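Local coordinates for nigritoxine (Vibrio nigripulchritudo, PDB 5M41), which acts as a bacterial toxin against crustaceans and insects and is built on a new fold, at residues L32-E35 and A36-N39; Y81-T84 and N85-F88; N123-S126 and F127-F131; L185-H188 and V189-N193. All blocks are in the same frame, centred on the assembly; numbering follows the deposited sequence. Where two conformers were deposited one is given.

Contact 1. Residues L32-E35 and A36-N39; sequences LTKE and AQQN
Lys34 O takes the backbone N-H of Gln38 at 2.9 Å, in a nearly straight bond of 168°, one of three successive i to i+4 bonds at the start of a helix. One residue back along the chain Thr33 O accepts from Gln37 N at 3.0 Å, and one residue on Glu35 O accepts from Asn39 N. Thr33 itself is the N-cap. Its OG1 receives the N-H of Ala36 at 3.1 Å, a donor that the first turn leaves without an i-4 carbonyl. The hydroxyl gets there because OG1 stands between the backbone N and the carbonyl carbon (chi1 62°), which turns it back over the start of the helix; CG2 takes the place beside the N. Just ahead of the cap, Leu32 lays its CB against the methyl of Ala36 at 3.9 Å and against CG of Gln37 at 3.7 Å. The extended Gln37 side chain runs back past the cap, and its NE2 donates to Tyr29 O of the preceding helix, 22-30. The bent chain of Lys34 passes obliquely across Gln37, with CD 4.1 Å from Gln37 OE1. This turn opens helix 34-54: Leu32 packs on Phe258, Leu261 and Val262 of helix 253-264, while Gln37 and Gln38 lie against Val182 of helix 177-191.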
loop_
_atom_site.group_PDB
_atom_site.type_symbol
_atom_site.label_atom_id
_atom_site.label_comp_id
_atom_site.label_asym_id
_atom_site.label_seq_id
_atom_site.Cartn_x
_atom_site.Cartn_y
_atom_site.Cartn_z
ATOM N N LEU A 32 16.005 -16.834 -17.897
ATOM C CA LEU A 32 16.132 -18.157 -17.287
ATOM C C LEU A 32 17.554 -18.652 -17.518
ATOM O O LEU A 32 18.159 -18.349 -18.550
ATOM C CB LEU A 32 15.157 -19.146 -17.936
ATOM C CG LEU A 32 13.672 -18.881 -17.722
ATOM C CD1 LEU A 32 12.851 -19.961 -18.442
ATOM C CD2 LEU A 32 13.376 -18.895 -16.211
ATOM N N THR A 33 18.093 -19.423 -16.574
ATOM C CA THR A 33 19.371 -20.113 -16.837
ATOM C C THR A 33 19.130 -21.136 -17.963
ATOM O O THR A 33 17.986 -21.535 -18.205
ATOM C CB THR A 33 19.866 -20.891 -15.598
ATOM O OG1 THR A 33 18.900 -21.887 -15.281
ATOM C CG2 THR A 33 20.070 -19.933 -14.345
ATOM N N LYS A 34 20.195 -21.556 -18.640
ATOM C CA LYS A 34 20.109 -22.639 -19.640
ATOM C C LYS A 34 19.411 -23.889 -19.091
ATOM O O LYS A 34 18.534 -24.472 -19.754
ATOM C CB LYS A 34 21.502 -23.003 -20.151
ATOM C CG LYS A 34 21.969 -22.182 -21.351
ATOM C CD LYS A 34 21.627 -22.886 -22.673
ATOM C CE LYS A 34 22.745 -23.806 -23.159
ATOM N NZ LYS A 34 22.198 -24.886 -24.023
ATOM N N GLU A 35 19.764 -24.264 -17.866
ATOM C CA GLU A 35 19.138 -25.409 -17.186
ATOM C C GLU A 35 17.605 -25.271 -17.071
ATOM O O GLU A 35 16.860 -26.220 -17.362
ATOM C CB GLU A 35 19.775 -25.595 -15.792
ATOM C CG GLU A 35 19.245 -26.807 -15.027
ATOM C CD GLU A 35 19.682 -26.886 -13.541
ATOM O OE1 GLU A 35 20.513 -26.070 -13.048
ATOM O OE2 GLU A 35 19.160 -27.782 -12.844
ATOM N N ALA A 36 17.152 -24.101 -16.616
ATOM C CA ALA A 36 15.715 -23.777 -16.508
ATOM C C ALA A 36 15.009 -23.768 -17.878
ATOM O O ALA A 36 13.867 -24.199 -17.981
ATOM C CB ALA A 36 15.516 -22.441 -15.809
ATOM N N GLN A 37 15.672 -23.247 -18.912
ATOM C CA GLN A 37 15.120 -23.316 -20.290
ATOM C C GLN A 37 14.963 -24.767 -20.794
ATOM O O GLN A 37 13.954 -25.086 -21.409
ATOM C CB GLN A 37 15.959 -22.497 -21.304
ATOM C CG GLN A 37 16.092 -20.999 -20.956
ATOM C CD GLN A 37 17.163 -20.290 -21.782
ATOM O OE1 GLN A 37 18.112 -20.916 -22.246
ATOM N NE2 GLN A 37 17.019 -18.977 -21.957
ATOM N N GLN A 38 15.966 -25.621 -20.563
ATOM C CA GLN A 38 15.872 -27.050 -20.877
ATOM C C GLN A 38 14.710 -27.704 -20.126
ATOM O O GLN A 38 13.932 -28.505 -20.702
ATOM C CB GLN A 38 17.197 -27.771 -20.544
ATOM C CG GLN A 38 18.348 -27.268 -21.417
ATOM C CD GLN A 38 19.706 -27.814 -21.029
ATOM O OE1 GLN A 38 19.823 -28.646 -20.141
ATOM N NE2 GLN A 38 20.742 -27.330 -21.689
ATOM N N ASN A 39 14.604 -27.375 -18.842
ATOM C CA ASN A 39 13.524 -27.895 -18.011
ATOM C C ASN A 39 12.168 -27.461 -18.581
ATOM O O ASN A 39 11.222 -28.240 -18.616
ATOM C CB ASN A 39 13.628 -27.347 -16.589
ATOM C CG ASN A 39 14.714 -28.016 -15.758
ATOM O OD1 ASN A 39 15.004 -27.565 -14.653
ATOM N ND2 ASN A 39 15.334 -29.033 -16.280
#

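Contact 2. Residues Y81-T84 and N85-F88; sequences YGAT and NMFF
Tyr81 lies along the start of the strand that follows it, its ring reaching past Met86 and Phe87 to Phe88. With Tyr81 CG anti to its carbonyl carbon (chi1 -69°), the ring is laid along the strand, its CD2-CE2 side next to the backbone: the carbonyl carbon of Met86 sits at the ring edge, near its plane, and CE2 comes to 3.6 Å from Phe87 C. At the far end the phenol oxygen meets Phe88, with OH 3.2 Å from CB, and the two side chains cross obliquely. A water bridges the two backbones, accepting from Tyr81 N at 3.1 Å and donating to Met86 O at 2.7 Å. Thr84 and Asn85, next to each other at the bend, point the same way, and Thr84 CG2 lies 3.6 Å from Asn85 ND2. Their polar ends are held by other parts of the chain: Thr84 OG1 bonds to His188 and Arg184, and the Asn85 amide to Tyr41, Leu202 and Asn130. Met86 turns back over the loop. Its chain is bent at the last torsion, and SD rests 3.9 Å from the methyl of Ala83. Gly82 is the centre of an inverse gamma turn, closed by a weak bond from Ala83 N to Tyr81 O. A type II beta turn follows from Ala83 to Met86, with Asn85 in its third position at a positive phi of 70°. Together the two turns make the connection of a beta hairpin, joining the adjacent antiparallel strands 77-80 and 86-90 within a five-stranded sheet.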
loop_
_atom_site.group_PDB
_atom_site.type_symbol
_atom_site.label_atom_id
_atom_site.label_comp_id
_atom_site.label_asym_id
_atom_site.label_seq_id
_atom_site.Cartn_x
_atom_site.Cartn_y
_atom_site.Cartn_z
ATOM N N TYR A 81 15.891 -31.800 -36.230
ATOM C CA TYR A 81 15.646 -31.091 -37.474
ATOM C C TYR A 81 16.185 -29.692 -37.317
ATOM O O TYR A 81 16.198 -29.144 -36.202
ATOM C CB TYR A 81 14.143 -30.900 -37.655
ATOM C CG TYR A 81 13.298 -32.119 -37.940
ATOM C CD1 TYR A 81 13.664 -33.040 -38.919
ATOM C CD2 TYR A 81 12.082 -32.292 -37.298
ATOM C CE1 TYR A 81 12.862 -34.141 -39.216
ATOM C CE2 TYR A 81 11.269 -33.389 -37.573
ATOM C CZ TYR A 81 11.663 -34.300 -38.536
ATOM O OH TYR A 81 10.858 -35.361 -38.827
ATOM N N GLY A 82 16.536 -29.075 -38.436
ATOM C CA GLY A 82 16.696 -27.613 -38.472
ATOM C C GLY A 82 15.345 -26.922 -38.410
ATOM O O GLY A 82 14.985 -26.194 -39.322
ATOM N N ALA A 83 14.595 -27.132 -37.324
ATOM C CA ALA A 83 13.253 -26.580 -37.203
ATOM C C ALA A 83 12.964 -26.332 -35.732
ATOM O O ALA A 83 13.133 -27.229 -34.925
ATOM C CB ALA A 83 12.217 -27.552 -37.798
ATOM N N THR A 84 12.514 -25.134 -35.381
ATOM C CA THR A 84 12.287 -24.802 -33.975
ATOM C C THR A 84 11.065 -25.569 -33.445
ATOM O O THR A 84 10.102 -25.769 -34.175
ATOM C CB THR A 84 12.114 -23.291 -33.845
ATOM O OG1 THR A 84 13.242 -22.643 -34.453
ATOM C CG2 THR A 84 11.968 -22.863 -32.381
ATOM N N ASN A 85 11.128 -26.056 -32.209
ATOM C CA ASN A 85 9.969 -26.715 -31.560
ATOM C C ASN A 85 9.583 -28.082 -32.130
ATOM O O ASN A 85 8.507 -28.608 -31.810
ATOM C CB ASN A 85 8.734 -25.811 -31.613
ATOM C CG ASN A 85 8.930 -24.503 -30.839
ATOM O OD1 ASN A 85 9.464 -24.506 -29.721
ATOM N ND2 ASN A 85 8.488 -23.385 -31.424
ATOM N N MET A 86 10.412 -28.629 -33.008
ATOM C CA MET A 86 10.032 -29.837 -33.758
ATOM C C MET A 86 11.069 -30.918 -33.706
ATOM O O MET A 86 12.284 -30.648 -33.642
ATOM C CB MET A 86 9.753 -29.482 -35.226
ATOM C CG MET A 86 8.595 -28.509 -35.415
ATOM S SD MET A 86 8.414 -27.951 -37.125
ATOM C CE MET A 86 8.186 -29.547 -37.919
ATOM N N PHE A 87 10.586 -32.157 -33.714
ATOM C CA PHE A 87 11.435 -33.340 -33.741
ATOM C C PHE A 87 10.565 -34.516 -34.192
ATOM O O PHE A 87 9.359 -34.374 -34.292
ATOM C CB PHE A 87 12.075 -33.627 -32.356
ATOM C CG PHE A 87 11.072 -33.776 -31.233
ATOM C CD1 PHE A 87 10.550 -35.034 -30.894
ATOM C CD2 PHE A 87 10.642 -32.656 -30.508
ATOM C CE1 PHE A 87 9.624 -35.179 -29.862
ATOM C CE2 PHE A 87 9.714 -32.808 -29.464
ATOM C CZ PHE A 87 9.221 -34.060 -29.135
ATOM N N PHE A 88 11.194 -35.660 -34.461
ATOM C CA PHE A 88 10.483 -36.882 -34.896
ATOM C C PHE A 88 10.721 -38.037 -33.942
ATOM O O PHE A 88 11.856 -38.247 -33.476
ATOM C CB PHE A 88 10.979 -37.312 -36.279
ATOM C CG PHE A 88 10.018 -38.218 -37.032
ATOM C CD1 PHE A 88 8.873 -37.698 -37.632
ATOM C CD2 PHE A 88 10.297 -39.564 -37.188
ATOM C CE1 PHE A 88 8.003 -38.519 -38.340
ATOM C CE2 PHE A 88 9.427 -40.399 -37.901
ATOM C CZ PHE A 88 8.289 -39.865 -38.489
HETATM O O HOH W 1 14.883 -31.136 -33.383
#

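Contact 3. Residues N123-S126 and F127-F131; sequences NDES and FRQNF
Glu125 and Arg128 meet in a salt bridge one helical turn apart, OE1 to NH1 at 3.1 Å. The carboxylate oxygen offers its syn lone pair and sits at the edge of the guanidinium, 18° out of that plane. A bend at chi2 (54°) curls the Glu125 carboxylate back toward the arginine, whose chain runs extended from CG to NE, and OE2 lies close to the CG of Gln129.

Asp124 O is gripped twice, by Phe127 N at 3.0 Å from above the carbonyl plane and by Arg128 N at 3.2 Å within it, while Glu125 O accepts from Gln129 N at 2.8 Å. These backbone bonds belong to the short helix 125-128, for which Asp124 is the N-cap: in one of two conformers of its side chain, OD2 takes Ser126 N at 3.1 Å and Ser126 OG at 2.6 Å. A type I beta turn from Arg128 to Phe131 carries the chain on.

A water lies 2.9 Å from Ser126 O and 2.7 Å from Asn130 OD1, linking the helix to the turn, and the Asn130 amide nitrogen bonds to Asn102 OD1. The Phe127 ring has Asp124 O at its edge and Ser126 OG set obliquely to it, and packs on Met86 and Leu100 of the neighbouring strands 86-90 and 98-102.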
loop_
_atom_site.group_PDB
_atom_site.type_symbol
_atom_site.label_atom_id
_atom_site.label_comp_id
_atom_site.label_asym_id
_atom_site.label_seq_id
_atom_site.Cartn_x
_atom_site.Cartn_y
_atom_site.Cartn_z
ATOM N N ASN A 123 0.818 -28.044 -43.762
ATOM C CA ASN A 123 1.056 -26.741 -44.364
ATOM C C ASN A 123 0.751 -25.505 -43.498
ATOM O O ASN A 123 0.979 -24.380 -43.948
ATOM C CB ASN A 123 0.305 -26.664 -45.703
ATOM C CG ASN A 123 -1.172 -26.883 -45.541
ATOM O OD1 ASN A 123 -1.800 -26.310 -44.659
ATOM N ND2 ASN A 123 -1.737 -27.735 -46.389
ATOM N N ASP A 124 0.287 -25.700 -42.262
ATOM C CA ASP A 124 -0.167 -24.632 -41.348
ATOM C C ASP A 124 0.975 -23.688 -40.961
ATOM O O ASP A 124 2.135 -24.119 -40.863
ATOM C CB ASP A 124 -0.763 -25.289 -40.078
ATOM C CG ASP A 124 -1.456 -24.291 -39.129
ATOM O OD1 ASP A 124 -2.496 -23.703 -39.508
ATOM O OD2 ASP A 124 -0.986 -24.129 -37.983
ATOM N N GLU A 125 0.636 -22.432 -40.703
ATOM C CA GLU A 125 1.560 -21.399 -40.315
ATOM C C GLU A 125 2.295 -21.768 -39.017
ATOM O O GLU A 125 3.452 -21.392 -38.828
ATOM C CB GLU A 125 0.785 -20.072 -40.180
ATOM C CG GLU A 125 1.614 -18.810 -39.924
ATOM C CD GLU A 125 2.733 -18.578 -40.940
ATOM O OE1 GLU A 125 2.638 -19.059 -42.084
ATOM O OE2 GLU A 125 3.728 -17.899 -40.592
ATOM N N SER A 126 1.640 -22.530 -38.141
ATOM C CA SER A 126 2.272 -22.932 -36.895
ATOM C C SER A 126 3.476 -23.865 -37.109
ATOM O O SER A 126 4.266 -24.066 -36.177
ATOM C CB SER A 126 1.260 -23.550 -35.928
ATOM O OG SER A 126 0.927 -24.872 -36.311
ATOM N N PHE A 127 3.594 -24.437 -38.311
ATOM C CA PHE A 127 4.770 -25.224 -38.707
ATOM C C PHE A 127 5.769 -24.332 -39.436
ATOM O O PHE A 127 6.976 -24.346 -39.159
ATOM C CB PHE A 127 4.370 -26.417 -39.586
ATOM C CG PHE A 127 3.756 -27.553 -38.813
ATOM C CD1 PHE A 127 4.539 -28.615 -38.373
ATOM C CD2 PHE A 127 2.402 -27.531 -38.463
ATOM C CE1 PHE A 127 3.974 -29.651 -37.635
ATOM C CE2 PHE A 127 1.834 -28.568 -37.719
ATOM C CZ PHE A 127 2.620 -29.631 -37.316
ATOM N N ARG A 128 5.240 -23.512 -40.327
ATOM C CA ARG A 128 6.052 -22.661 -41.139
ATOM C C ARG A 128 6.861 -21.665 -40.308
ATOM O O ARG A 128 7.997 -21.360 -40.674
ATOM C CB ARG A 128 5.177 -21.902 -42.120
ATOM C CG ARG A 128 5.973 -21.276 -43.250
ATOM C CD ARG A 128 5.030 -20.735 -44.314
ATOM N NE ARG A 128 5.698 -19.697 -45.076
ATOM C CZ ARG A 128 5.696 -18.410 -44.742
ATOM N NH1 ARG A 128 5.039 -17.994 -43.663
ATOM N NH2 ARG A 128 6.353 -17.538 -45.498
ATOM N N GLN A 129 6.250 -21.162 -39.229
ATOM C CA GLN A 129 6.860 -20.213 -38.265
ATOM C C GLN A 129 8.121 -20.759 -37.612
ATOM O O GLN A 129 8.908 -20.007 -37.067
ATOM C CB GLN A 129 5.908 -20.003 -37.086
ATOM C CG GLN A 129 5.012 -18.809 -37.158
ATOM C CD GLN A 129 3.961 -18.853 -36.057
ATOM O OE1 GLN A 129 4.026 -19.660 -35.108
ATOM N NE2 GLN A 129 2.965 -17.996 -36.193
ATOM N N ASN A 130 8.248 -22.078 -37.584
ATOM C CA ASN A 130 9.370 -22.729 -36.913
ATOM C C ASN A 130 10.665 -22.689 -37.708
ATOM O O ASN A 130 11.717 -23.157 -37.220
ATOM C CB ASN A 130 8.998 -24.164 -36.552
ATOM C CG ASN A 130 8.036 -24.245 -35.373
ATOM O OD1 ASN A 130 8.059 -23.393 -34.502
ATOM N ND2 ASN A 130 7.214 -25.291 -35.324
ATOM N N PHE A 131 10.598 -22.108 -38.916
ATOM C CA PHE A 131 11.747 -21.982 -39.787
ATOM C C PHE A 131 12.202 -20.531 -39.871
ATOM O O PHE A 131 11.384 -19.625 -39.819
ATOM C CB PHE A 131 11.410 -22.556 -41.181
ATOM C CG PHE A 131 11.085 -24.037 -41.148
ATOM C CD1 PHE A 131 12.102 -24.998 -41.191
ATOM C CD2 PHE A 131 9.760 -24.470 -41.037
ATOM C CE1 PHE A 131 11.796 -26.359 -41.153
ATOM C CE2 PHE A 131 9.451 -25.824 -40.975
ATOM C CZ PHE A 131 10.472 -26.774 -41.032
HETATM O O HOH W 2 5.593 -22.342 -34.254
#

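Contact 4. Residues L185-H188 and V189-N193; sequences LDYH and VSQEN. With MG (magnesium ion), chain B.
The Tyr187 ring carries Gln191 on one face, in a CH-pi contact at the C-terminal end of helix 177-191: Gln191 CG lies 3.6 Å from the ring centroid, 22° off the normal. Bent at chi2 (-73°), the glutamine folds over the ring, and its amide plane stays within 17° of the ring plane. The His188 imidazole is met at its edge instead, where Glu192 CG comes to 3.8 Å from CD2. Glu192 OE1 is held from outside by Ser133 OG, as His188 ND1 is by Thr84. Along the helix, Leu185 O takes Val189 N in an almost linear bond. Tyr187 O is shared by two donors, Gln191 N at 2.9 Å and Ser190 OG at 3.0 Å, the serine hydroxyl turning back onto its own helix. Gln191 N also makes a weak bond to His188 O. Leu185, a turn before the metal-binding residues, packs on Leu199 and Leu202 of helix 195-203.

Backbone carbonyl oxygens of Val189 and Glu192, at the end of the helix, form part of a magnesium site, completed by Asp195 OD1 and three waters. One of these waters donates to Ser190 O and another to Asn193 O, so backbone carbonyls also hold two of the three. Val189 O stands 2.5 Å from the magnesium ion, and Glu192 O 2.2 Å.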
loop_
_atom_site.group_PDB
_atom_site.type_symbol
_atom_site.label_atom_id
_atom_site.label_comp_id
_atom_site.label_asym_id
_atom_site.label_seq_id
_atom_site.Cartn_x
_atom_site.Cartn_y
_atom_site.Cartn_z
ATOM N N LEU A 185 16.224 -22.843 -30.640
ATOM C CA LEU A 185 15.498 -21.592 -30.463
ATOM C C LEU A 185 16.491 -20.412 -30.380
ATOM O O LEU A 185 16.289 -19.365 -30.997
ATOM C CB LEU A 185 14.580 -21.686 -29.223
ATOM C CG LEU A 185 13.827 -20.421 -28.798
ATOM C CD1 LEU A 185 12.960 -19.947 -29.976
ATOM C CD2 LEU A 185 12.990 -20.620 -27.526
ATOM N N ASP A 186 17.573 -20.572 -29.623
ATOM C CA ASP A 186 18.591 -19.514 -29.553
ATOM C C ASP A 186 19.124 -19.170 -30.960
ATOM O O ASP A 186 19.241 -18.012 -31.322
ATOM C CB ASP A 186 19.776 -19.932 -28.675
ATOM C CG ASP A 186 19.465 -19.894 -27.185
ATOM O OD1 ASP A 186 18.495 -19.230 -26.751
ATOM O OD2 ASP A 186 20.203 -20.561 -26.438
ATOM N N TYR A 187 19.451 -20.187 -31.743
ATOM C CA TYR A 187 19.899 -19.970 -33.105
ATOM C C TYR A 187 18.853 -19.269 -33.952
ATOM O O TYR A 187 19.164 -18.362 -34.710
ATOM C CB TYR A 187 20.266 -21.308 -33.755
ATOM C CG TYR A 187 20.517 -21.230 -35.248
ATOM C CD1 TYR A 187 21.677 -20.641 -35.755
ATOM C CD2 TYR A 187 19.609 -21.794 -36.155
ATOM C CE1 TYR A 187 21.915 -20.587 -37.134
ATOM C CE2 TYR A 187 19.839 -21.758 -37.538
ATOM C CZ TYR A 187 21.002 -21.161 -38.018
ATOM O OH TYR A 187 21.220 -21.126 -39.388
ATOM N N HIS A 188 17.612 -19.715 -33.860
ATOM C CA HIS A 188 16.527 -19.106 -34.643
ATOM C C HIS A 188 16.414 -17.635 -34.341
ATOM O O HIS A 188 16.402 -16.773 -35.247
ATOM C CB HIS A 188 15.222 -19.840 -34.348
ATOM C CG HIS A 188 14.075 -19.452 -35.242
ATOM N ND1 HIS A 188 13.096 -20.320 -35.573
ATOM C CD2 HIS A 188 13.755 -18.240 -35.862
ATOM C CE1 HIS A 188 12.199 -19.705 -36.388
ATOM N NE2 HIS A 188 12.598 -18.434 -36.562
ATOM N N VAL A 189 16.373 -17.301 -33.060
ATOM C CA VAL A 189 16.395 -15.895 -32.646
ATOM C C VAL A 189 17.614 -15.148 -33.181
ATOM O O VAL A 189 17.490 -13.991 -33.632
ATOM C CB VAL A 189 16.311 -15.762 -31.112
ATOM C CG1 VAL A 189 16.611 -14.322 -30.670
ATOM C CG2 VAL A 189 14.942 -16.240 -30.646
ATOM N N SER A 190 18.786 -15.783 -33.166
ATOM C CA SER A 190 19.982 -15.075 -33.650
ATOM C C SER A 190 20.011 -14.897 -35.172
ATOM O O SER A 190 20.703 -14.013 -35.682
ATOM C CB SER A 190 21.266 -15.754 -33.201
ATOM O OG SER A 190 21.620 -16.772 -34.090
ATOM N N GLN A 191 19.297 -15.755 -35.891
ATOM C CA GLN A 191 19.174 -15.604 -37.341
ATOM C C GLN A 191 18.207 -14.503 -37.817
ATOM O O GLN A 191 18.164 -14.180 -39.016
ATOM C CB GLN A 191 18.755 -16.936 -37.940
ATOM C CG GLN A 191 19.890 -17.941 -37.934
ATOM C CD GLN A 191 20.944 -17.610 -38.971
ATOM O OE1 GLN A 191 20.658 -17.615 -40.178
ATOM N NE2 GLN A 191 22.170 -17.354 -38.521
ATOM N N GLU A 192 17.416 -13.959 -36.896
ATOM C CA GLU A 192 16.331 -13.042 -37.236
ATOM C C GLU A 192 16.609 -11.671 -36.616
ATOM O O GLU A 192 17.416 -11.578 -35.718
ATOM C CB GLU A 192 14.977 -13.616 -36.795
ATOM C CG GLU A 192 14.615 -14.943 -37.450
ATOM C CD GLU A 192 14.569 -14.845 -38.975
ATOM O OE1 GLU A 192 14.005 -13.875 -39.516
ATOM O OE2 GLU A 192 15.129 -15.726 -39.637
ATOM N N ASN A 193 16.022 -10.597 -37.167
ATOM C CA ASN A 193 16.232 -9.228 -36.619
ATOM C C ASN A 193 15.307 -8.868 -35.453
ATOM O O ASN A 193 15.686 -8.097 -34.573
ATOM C CB ASN A 193 16.131 -8.137 -37.710
ATOM C CG ASN A 193 17.325 -8.136 -38.655
ATOM O OD1 ASN A 193 18.421 -8.560 -38.291
ATOM N ND2 ASN A 193 17.108 -7.673 -39.882
HETATM MG MG MG B . 18.362 -11.684 -33.697
HETATM O O HOH W 3 20.387 -11.495 -34.872
HETATM O O HOH W 4 18.256 -9.194 -33.775
HETATM O O HOH W 5 19.928 -11.955 -31.784
#

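The four contacts follow one another along the N-terminal part of the chain, all on one side of its centre. Contact 1 starts helix 34-54, contact 2 turns between two strands of the five-stranded antiparallel sheet, contact 3 is a short helix and the turn after it, and contact 4 ends helix 177-191. Contacts 2 and 3 are closest, with centres about 11 Å apart, and are joined by a probable hydrogen bond from Thr84 N to Asn130 O. Contact 4 touches both. Contact 1 touches none, its nearest atoms about 5 Å from contact 4, but helix 34-54 packs on helix 177-191. The magnesium-bearing helix end is thereby tied to the sheet's hairpin and to the turn after helix 125-128.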